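Local coordinates for protein aquaporin AqpM (PDB 2F2B) that forms a membrane channel that lets water move in both directions under osmotic gradients and transiently raises the initial flux of glycerol, at residues Ala106-Ala111 with Arg202-Tyr207; Gly14-Val19 with Ser115-Gln120; Gly153-Met158 with Ala237-Tyr242. All blocks are in the same frame, centred on the assembly; numbering follows the deposited sequence.

Interaction 1 (Ala106-Ala111 with Arg202-Tyr207); sequences AQLLGA and RTFGPY
Ala111 and Gly205 mark the closest approach of the backbones, with their CA atoms 4.6 Å apart, where the axes of two helical segments pass within 7.9 Å at a crossing angle of -41°. Gly205 has no side chain to hold the helices apart, and its CA lies 3.7 Å from Ala111 O; the methyl of Ala111 points at this same stretch of backbone, CB standing 4.1 Å from Gly205 N. Just beyond, helix 200-214 kinks at Pro206, because the nitrogen of Pro206 makes no bond to the preceding turn. This helix starts within the second NPA motif, Asn199-Pro200-Ala201, and belongs to the second pore-forming loop of the aquaporin fold. Arg202 follows the motif directly, the position of the arginine in the selectivity filter of this family, and its guanidinium NH2 is held by Gly133 O. Helix 200-214 here packs on transmembrane helix 100-122. On the flank of the glycine contact, Phe204 reaches across to Leu108. Phe204 has CG anti to the backbone N (chi1 174°), the two side chains cross at about a right angle, and Leu108 CD2 sits 3.7 Å from Phe204 CG. The edge of the ring is turned to the backbone, where Phe204 CD2 comes 3.5 Å from Leu108 O, near the ring plane.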
loop_
_atom_site.group_PDB
_atom_site.type_symbol
_atom_site.label_atom_id
_atom_site.label_comp_id
_atom_site.label_asym_id
_atom_site.label_seq_id
_atom_site.Cartn_x
_atom_site.Cartn_y
_atom_site.Cartn_z
ATOM N N ALA A 106 21.512 22.627 2.642
ATOM C CA ALA A 106 20.279 22.739 1.868
ATOM C C ALA A 106 19.191 21.856 2.472
ATOM O O ALA A 106 18.026 22.248 2.528
ATOM C CB ALA A 106 20.529 22.336 0.413
ATOM N N GLN A 107 19.581 20.665 2.920
ATOM C CA GLN A 107 18.643 19.715 3.519
ATOM C C GLN A 107 18.108 20.235 4.853
ATOM O O GLN A 107 16.905 20.170 5.114
ATOM C CB GLN A 107 19.332 18.354 3.708
ATOM C CG GLN A 107 19.755 17.688 2.391
ATOM C CD GLN A 107 20.833 16.630 2.581
ATOM O OE1 GLN A 107 21.335 16.433 3.688
ATOM N NE2 GLN A 107 21.199 15.953 1.500
ATOM N N LEU A 108 18.994 20.759 5.698
ATOM C CA LEU A 108 18.568 21.291 6.991
ATOM C C LEU A 108 17.599 22.461 6.805
ATOM O O LEU A 108 16.582 22.558 7.498
ATOM C CB LEU A 108 19.787 21.747 7.803
ATOM C CG LEU A 108 20.737 20.642 8.272
ATOM C CD1 LEU A 108 22.002 21.267 8.865
ATOM C CD2 LEU A 108 20.039 19.764 9.302
ATOM N N LEU A 109 17.916 23.343 5.862
ATOM C CA LEU A 109 17.073 24.499 5.574
ATOM C C LEU A 109 15.718 24.061 5.016
ATOM O O LEU A 109 14.675 24.583 5.410
ATOM C CB LEU A 109 17.772 25.424 4.572
ATOM C CG LEU A 109 19.020 26.153 5.083
ATOM C CD1 LEU A 109 19.663 26.937 3.943
ATOM C CD2 LEU A 109 18.637 27.083 6.227
ATOM N N GLY A 110 15.740 23.100 4.099
ATOM C CA GLY A 110 14.501 22.610 3.518
ATOM C C GLY A 110 13.587 22.000 4.564
ATOM O O GLY A 110 12.372 22.210 4.543
ATOM N N ALA A 111 14.170 21.237 5.482
ATOM C CA ALA A 111 13.402 20.596 6.545
ATOM C C ALA A 111 12.771 21.639 7.459
ATOM O O ALA A 111 11.609 21.516 7.854
ATOM C CB ALA A 111 14.301 19.671 7.353
ATOM N N ARG A 202 15.416 15.608 8.825
ATOM C CA ARG A 202 14.001 15.356 9.084
ATOM C C ARG A 202 13.667 15.550 10.565
ATOM O O ARG A 202 12.517 15.816 10.922
ATOM C CB ARG A 202 13.629 13.940 8.616
ATOM C CG ARG A 202 12.239 13.459 9.033
ATOM C CD ARG A 202 12.323 12.621 10.303
ATOM N NE ARG A 202 11.025 12.093 10.728
ATOM C CZ ARG A 202 10.141 12.766 11.456
ATOM N NH1 ARG A 202 10.402 14.006 11.848
ATOM N NH2 ARG A 202 8.997 12.195 11.811
ATOM N N THR A 203 14.672 15.417 11.425
ATOM C CA THR A 203 14.460 15.621 12.854
ATOM C C THR A 203 14.705 17.093 13.194
ATOM O O THR A 203 13.974 17.687 13.985
ATOM C CB THR A 203 15.401 14.734 13.705
ATOM O OG1 THR A 203 15.078 13.352 13.490
ATOM C CG2 THR A 203 15.237 15.055 15.189
ATOM N N PHE A 204 15.724 17.678 12.573
ATOM C CA PHE A 204 16.085 19.082 12.791
ATOM C C PHE A 204 14.932 20.065 12.554
ATOM O O PHE A 204 14.673 20.946 13.382
ATOM C CB PHE A 204 17.255 19.456 11.877
ATOM C CG PHE A 204 17.612 20.918 11.907
ATOM C CD1 PHE A 204 18.333 21.451 12.969
ATOM C CD2 PHE A 204 17.218 21.764 10.870
ATOM C CE1 PHE A 204 18.660 22.812 13.001
ATOM C CE2 PHE A 204 17.538 23.123 10.891
ATOM C CZ PHE A 204 18.261 23.646 11.960
ATOM N N GLY A 205 14.253 19.922 11.419
ATOM C CA GLY A 205 13.153 20.818 11.091
ATOM C C GLY A 205 12.094 20.923 12.173
ATOM O O GLY A 205 11.810 22.017 12.672
ATOM N N PRO A 206 11.466 19.799 12.541
ATOM C CA PRO A 206 10.431 19.791 13.578
ATOM C C PRO A 206 10.967 20.271 14.933
ATOM O O PRO A 206 10.275 20.979 15.662
ATOM C CB PRO A 206 9.993 18.330 13.605
ATOM C CG PRO A 206 10.140 17.927 12.165
ATOM C CD PRO A 206 11.487 18.516 11.812
ATOM N N TYR A 207 12.194 19.882 15.269
ATOM C CA TYR A 207 12.798 20.302 16.537
ATOM C C TYR A 207 12.873 21.825 16.604
ATOM O O TYR A 207 12.496 22.429 17.610
ATOM C CB TYR A 207 14.209 19.724 16.680
ATOM C CG TYR A 207 14.282 18.360 17.340
ATOM C CD1 TYR A 207 13.243 17.433 17.214
ATOM C CD2 TYR A 207 15.412 17.987 18.069
ATOM C CE1 TYR A 207 13.332 16.168 17.804
ATOM C CE2 TYR A 207 15.512 16.733 18.656
ATOM C CZ TYR A 207 14.472 15.827 18.522
ATOM O OH TYR A 207 14.582 14.587 19.108
#

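Interaction 2 (Gly14-Val19 with Ser115-Gln120); sequences GTFILV and SFIFLQ
Val19 and Ser115 form the buried half of this contact, their CA atoms 6.0 Å apart. Val19 sends one methyl, CG1, to the start of the other segment, 3.8 Å from Ser115 N and 4.0 Å from Ser115 CB. The other half, about equal in extent, is the pair Phe16 and Ile117, the second of two points where the segments touch. These side chains cross at about a right angle: Phe16 CE2 lies 3.7 Å from Ile117 CG1, which sits near the plane of the ring at its edge, while Phe16 CZ is 3.8 Å from Ile117 CB. Phe16 bends to this place because its CG is anti to the backbone N (chi1 172°), which swings the ring toward the partner although the CB does not point there. Both residues of this pair are only partly shielded. The Phe16 side lies toward the second subunit, the Val19 side is buried within the chain. This is a contact between two transmembrane helices, 4-33 and 100-122. Phe16 packs on Val152 of the second subunit, Ser115 rests on Asn209 of helix 200-214, and Val19 also leans on Ala111 of helix 100-122.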
loop_
_atom_site.group_PDB
_atom_site.type_symbol
_atom_site.label_atom_id
_atom_site.label_comp_id
_atom_site.label_asym_id
_atom_site.label_seq_id
_atom_site.Cartn_x
_atom_site.Cartn_y
_atom_site.Cartn_z
ATOM N N GLY A 14 13.295 18.891 -1.999
ATOM C CA GLY A 14 13.056 17.503 -1.643
ATOM C C GLY A 14 12.917 17.277 -0.151
ATOM O O GLY A 14 12.055 16.516 0.288
ATOM N N THR A 15 13.761 17.929 0.640
ATOM C CA THR A 15 13.688 17.749 2.083
ATOM C C THR A 15 12.472 18.486 2.644
ATOM O O THR A 15 11.876 18.054 3.627
ATOM C CB THR A 15 14.981 18.229 2.766
ATOM O OG1 THR A 15 16.111 17.714 2.046
ATOM C CG2 THR A 15 15.042 17.708 4.193
ATOM N N PHE A 16 12.108 19.596 2.011
ATOM C CA PHE A 16 10.932 20.361 2.412
ATOM C C PHE A 16 9.721 19.429 2.253
ATOM O O PHE A 16 8.876 19.327 3.142
ATOM C CB PHE A 16 10.789 21.593 1.496
ATOM C CG PHE A 16 9.500 22.362 1.676
ATOM C CD1 PHE A 16 8.286 21.838 1.239
ATOM C CD2 PHE A 16 9.505 23.619 2.269
ATOM C CE1 PHE A 16 7.096 22.556 1.389
ATOM C CE2 PHE A 16 8.321 24.345 2.423
ATOM C CZ PHE A 16 7.116 23.810 1.982
ATOM N N ILE A 17 9.654 18.752 1.112
ATOM C CA ILE A 17 8.557 17.829 0.815
ATOM C C ILE A 17 8.514 16.679 1.815
ATOM O O ILE A 17 7.451 16.334 2.346
ATOM C CB ILE A 17 8.697 17.263 -0.620
ATOM C CG1 ILE A 17 8.386 18.372 -1.633
ATOM C CG2 ILE A 17 7.764 16.060 -0.814
ATOM C CD1 ILE A 17 8.787 18.045 -3.064
ATOM N N LEU A 18 9.676 16.092 2.072
ATOM C CA LEU A 18 9.779 14.980 3.009
ATOM C C LEU A 18 9.192 15.337 4.378
ATOM O O LEU A 18 8.388 14.587 4.934
ATOM C CB LEU A 18 11.252 14.569 3.144
ATOM C CG LEU A 18 11.607 13.334 3.978
ATOM C CD1 LEU A 18 12.957 12.780 3.520
ATOM C CD2 LEU A 18 11.644 13.697 5.450
ATOM N N VAL A 19 9.582 16.492 4.911
ATOM C CA VAL A 19 9.108 16.926 6.222
ATOM C C VAL A 19 7.666 17.435 6.232
ATOM O O VAL A 19 6.890 17.101 7.132
ATOM C CB VAL A 19 10.051 18.012 6.799
ATOM C CG1 VAL A 19 9.532 18.511 8.141
ATOM C CG2 VAL A 19 11.453 17.427 6.963
ATOM N N SER A 115 8.623 22.227 7.733
ATOM C CA SER A 115 7.913 22.147 9.005
ATOM C C SER A 115 7.168 23.456 9.272
ATOM O O SER A 115 6.023 23.451 9.715
ATOM C CB SER A 115 8.908 21.872 10.139
ATOM O OG SER A 115 8.240 21.702 11.375
ATOM N N PHE A 116 7.826 24.576 8.993
ATOM C CA PHE A 116 7.224 25.890 9.205
ATOM C C PHE A 116 5.980 26.107 8.348
ATOM O O PHE A 116 4.946 26.566 8.837
ATOM C CB PHE A 116 8.238 26.990 8.895
ATOM C CG PHE A 116 7.670 28.375 8.998
ATOM C CD1 PHE A 116 7.313 28.906 10.235
ATOM C CD2 PHE A 116 7.466 29.139 7.854
ATOM C CE1 PHE A 116 6.760 30.183 10.330
ATOM C CE2 PHE A 116 6.914 30.417 7.937
ATOM C CZ PHE A 116 6.560 30.938 9.177
ATOM N N ILE A 117 6.083 25.783 7.064
ATOM C CA ILE A 117 4.957 25.963 6.160
ATOM C C ILE A 117 3.815 25.015 6.517
ATOM O O ILE A 117 2.648 25.373 6.379
ATOM C CB ILE A 117 5.391 25.777 4.685
ATOM C CG1 ILE A 117 6.364 26.899 4.294
ATOM C CG2 ILE A 117 4.172 25.805 3.762
ATOM C CD1 ILE A 117 5.764 28.309 4.375
ATOM N N PHE A 118 4.137 23.813 6.987
ATOM C CA PHE A 118 3.072 22.897 7.374
ATOM C C PHE A 118 2.329 23.491 8.571
ATOM O O PHE A 118 1.101 23.437 8.652
ATOM C CB PHE A 118 3.614 21.525 7.767
ATOM C CG PHE A 118 2.534 20.560 8.141
ATOM C CD1 PHE A 118 1.765 19.946 7.156
ATOM C CD2 PHE A 118 2.214 20.341 9.476
ATOM C CE1 PHE A 118 0.685 19.131 7.497
ATOM C CE2 PHE A 118 1.136 19.529 9.826
ATOM C CZ PHE A 118 0.370 18.927 8.833
ATOM N N LEU A 119 3.085 24.056 9.504
ATOM C CA LEU A 119 2.496 24.664 10.689
ATOM C C LEU A 119 1.511 25.761 10.281
ATOM O O LEU A 119 0.455 25.919 10.895
ATOM C CB LEU A 119 3.600 25.250 11.571
ATOM C CG LEU A 119 3.175 26.011 12.827
ATOM C CD1 LEU A 119 2.447 25.087 13.793
ATOM C CD2 LEU A 119 4.417 26.596 13.478
ATOM N N GLN A 120 1.858 26.513 9.240
ATOM C CA GLN A 120 0.988 27.586 8.763
ATOM C C GLN A 120 -0.316 27.028 8.192
ATOM O O GLN A 120 -1.379 27.617 8.382
ATOM C CB GLN A 120 1.706 28.420 7.698
ATOM C CG GLN A 120 2.973 29.084 8.199
ATOM C CD GLN A 120 2.721 29.979 9.396
ATOM O OE1 GLN A 120 3.450 29.927 10.387
ATOM N NE2 GLN A 120 1.691 30.808 9.311
#

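Interaction 3 (Gly153-Met158 with Ala237-Tyr242); sequences GTFLLM and ALTYQY
Phe155 presents the edge of its ring to Thr239, and the two side chains cross at about a right angle. They join two transmembrane helices of the aquaporin fold, 143-166 and 224-243, the latter near its C-terminal end on the predicted cytoplasmic side. Thr239 OG1 lies in the plane of the ring, 3.8 Å from Phe155 CE1 and 4.2 Å from Phe155 CZ, so the hydroxyl oxygen meets the rim of the aromatic group and neither face. The hydroxyl is already engaged, since OG1 hydrogen-bonds to Leu235 O one turn back on its own helix, and the ring edge is simply a packing neighbour. That bond fits its torsion: OG1 stands beside the backbone N, with chi1 -64°. Phe155 instead has CG anti to the backbone N (chi1 177°), and this throws the ring out toward the partner helix. Beside this pair the backbones come nearest at Met158 and Ala237, whose CA atoms are 6.6 Å apart. Ala236, the residue just before the segment, lies against both Phe155 and Met158 and fills in the helix-helix seam. Outward, Thr239 packs on Ile13 of the third subunit, which places the seam by a tetramer interface. Met158 makes its own approach through the chain rather than the sulfur: its CG comes to 4.3 Å from Ala237 N.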
loop_
_atom_site.group_PDB
_atom_site.type_symbol
_atom_site.label_atom_id
_atom_site.label_comp_id
_atom_site.label_asym_id
_atom_site.label_seq_id
_atom_site.Cartn_x
_atom_site.Cartn_y
_atom_site.Cartn_z
ATOM N N GLY A 153 17.577 0.868 11.595
ATOM C CA GLY A 153 16.678 1.402 10.587
ATOM C C GLY A 153 17.412 2.079 9.440
ATOM O O GLY A 153 17.103 1.844 8.273
ATOM N N THR A 154 18.399 2.914 9.755
ATOM C CA THR A 154 19.123 3.607 8.700
ATOM C C THR A 154 20.026 2.642 7.932
ATOM O O THR A 154 20.331 2.871 6.763
ATOM C CB THR A 154 19.947 4.783 9.266
ATOM O OG1 THR A 154 19.114 5.572 10.132
ATOM C CG2 THR A 154 20.432 5.679 8.130
ATOM N N PHE A 155 20.447 1.563 8.587
ATOM C CA PHE A 155 21.270 0.557 7.925
ATOM C C PHE A 155 20.449 -0.041 6.779
ATOM O O PHE A 155 20.929 -0.153 5.649
ATOM C CB PHE A 155 21.662 -0.553 8.911
ATOM C CG PHE A 155 22.466 -1.666 8.291
ATOM C CD1 PHE A 155 23.859 -1.622 8.286
ATOM C CD2 PHE A 155 21.830 -2.757 7.705
ATOM C CE1 PHE A 155 24.608 -2.653 7.705
ATOM C CE2 PHE A 155 22.568 -3.792 7.120
ATOM C CZ PHE A 155 23.959 -3.737 7.122
ATOM N N LEU A 156 19.206 -0.426 7.065
ATOM C CA LEU A 156 18.355 -1.001 6.022
ATOM C C LEU A 156 18.129 0.001 4.896
ATOM O O LEU A 156 18.222 -0.346 3.717
ATOM C CB LEU A 156 17.000 -1.442 6.592
ATOM C CG LEU A 156 16.026 -1.977 5.530
ATOM C CD1 LEU A 156 16.657 -3.162 4.804
ATOM C CD2 LEU A 156 14.711 -2.389 6.178
ATOM N N LEU A 157 17.826 1.244 5.259
ATOM C CA LEU A 157 17.603 2.281 4.257
ATOM C C LEU A 157 18.810 2.431 3.334
ATOM O O LEU A 157 18.677 2.388 2.111
ATOM C CB LEU A 157 17.316 3.627 4.929
ATOM C CG LEU A 157 17.303 4.856 4.006
ATOM C CD1 LEU A 157 16.266 4.672 2.896
ATOM C CD2 LEU A 157 16.998 6.107 4.821
ATOM N N MET A 158 19.990 2.597 3.922
ATOM C CA MET A 158 21.201 2.793 3.128
ATOM C C MET A 158 21.627 1.588 2.288
ATOM O O MET A 158 22.056 1.753 1.145
ATOM C CB MET A 158 22.357 3.221 4.035
ATOM C CG MET A 158 23.577 3.766 3.286
ATOM S SD MET A 158 23.270 5.359 2.461
ATOM C CE MET A 158 24.045 5.082 0.896
ATOM N N ALA A 237 26.883 1.162 3.938
ATOM C CA ALA A 237 27.652 1.444 2.731
ATOM C C ALA A 237 28.908 0.575 2.697
ATOM O O ALA A 237 29.229 -0.024 1.671
ATOM C CB ALA A 237 28.026 2.924 2.683
ATOM N N LEU A 238 29.608 0.502 3.828
ATOM C CA LEU A 238 30.826 -0.302 3.922
ATOM C C LEU A 238 30.536 -1.795 3.776
ATOM O O LEU A 238 31.319 -2.533 3.175
ATOM C CB LEU A 238 31.527 -0.033 5.257
ATOM C CG LEU A 238 32.106 1.378 5.409
ATOM C CD1 LEU A 238 32.616 1.578 6.823
ATOM C CD2 LEU A 238 33.224 1.583 4.400
ATOM N N THR A 239 29.409 -2.233 4.326
ATOM C CA THR A 239 29.004 -3.631 4.247
ATOM C C THR A 239 28.689 -4.009 2.801
ATOM O O THR A 239 29.104 -5.063 2.321
ATOM C CB THR A 239 27.754 -3.900 5.116
ATOM O OG1 THR A 239 28.071 -3.665 6.493
ATOM C CG2 THR A 239 27.281 -5.338 4.950
ATOM N N TYR A 240 27.960 -3.143 2.104
ATOM C CA TYR A 240 27.610 -3.423 0.719
ATOM C C TYR A 240 28.873 -3.514 -0.131
ATOM O O TYR A 240 29.011 -4.411 -0.963
ATOM C CB TYR A 240 26.691 -2.331 0.167
ATOM C CG TYR A 240 26.123 -2.662 -1.189
ATOM C CD1 TYR A 240 26.784 -2.282 -2.360
ATOM C CD2 TYR A 240 24.941 -3.393 -1.305
ATOM C CE1 TYR A 240 26.278 -2.625 -3.613
ATOM C CE2 TYR A 240 24.429 -3.742 -2.551
ATOM C CZ TYR A 240 25.101 -3.357 -3.697
ATOM O OH TYR A 240 24.604 -3.712 -4.928
ATOM N N GLN A 241 29.789 -2.578 0.089
ATOM C CA GLN A 241 31.055 -2.534 -0.637
ATOM C C GLN A 241 31.823 -3.838 -0.437
ATOM O O GLN A 241 32.413 -4.377 -1.374
ATOM C CB GLN A 241 31.886 -1.347 -0.137
ATOM C CG GLN A 241 33.192 -1.110 -0.878
ATOM C CD GLN A 241 33.959 0.077 -0.320
ATOM O OE1 GLN A 241 34.380 0.073 0.837
ATOM N NE2 GLN A 241 34.137 1.105 -1.142
ATOM N N TYR A 242 31.807 -4.341 0.793
ATOM C CA TYR A 242 32.495 -5.582 1.133
ATOM C C TYR A 242 31.875 -6.793 0.436
ATOM O O TYR A 242 32.578 -7.589 -0.187
ATOM C CB TYR A 242 32.468 -5.790 2.650
ATOM C CG TYR A 242 32.822 -7.194 3.090
ATOM C CD1 TYR A 242 34.119 -7.691 2.945
ATOM C CD2 TYR A 242 31.852 -8.031 3.638
ATOM C CE1 TYR A 242 34.438 -8.992 3.337
ATOM C CE2 TYR A 242 32.160 -9.330 4.029
ATOM C CZ TYR A 242 33.451 -9.804 3.879
ATOM O OH TYR A 242 33.749 -11.092 4.271
#

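In the fold
Interactions 1 and 2 are neighbours, with centres 8 Å apart. Both use helix 100-122, and they touch where Ala111 CB meets Val19 CG2 at 3.6 Å; helices 4-33, 100-122 and 200-214 pack against one another. Their segments alternate along the chain, as do those of interactions 1 and 3. Interaction 3 lies on the opposite side of the chain's centre from interaction 2, about 27 Å away between centres, and follows it in the sequence; it is about 23 Å from interaction 1. Gly-Thr-Phe opens both 14-19 and 153-158, each sending its phenylalanine edge-on to another helix, consistent with the tandem repeats of aquaporins.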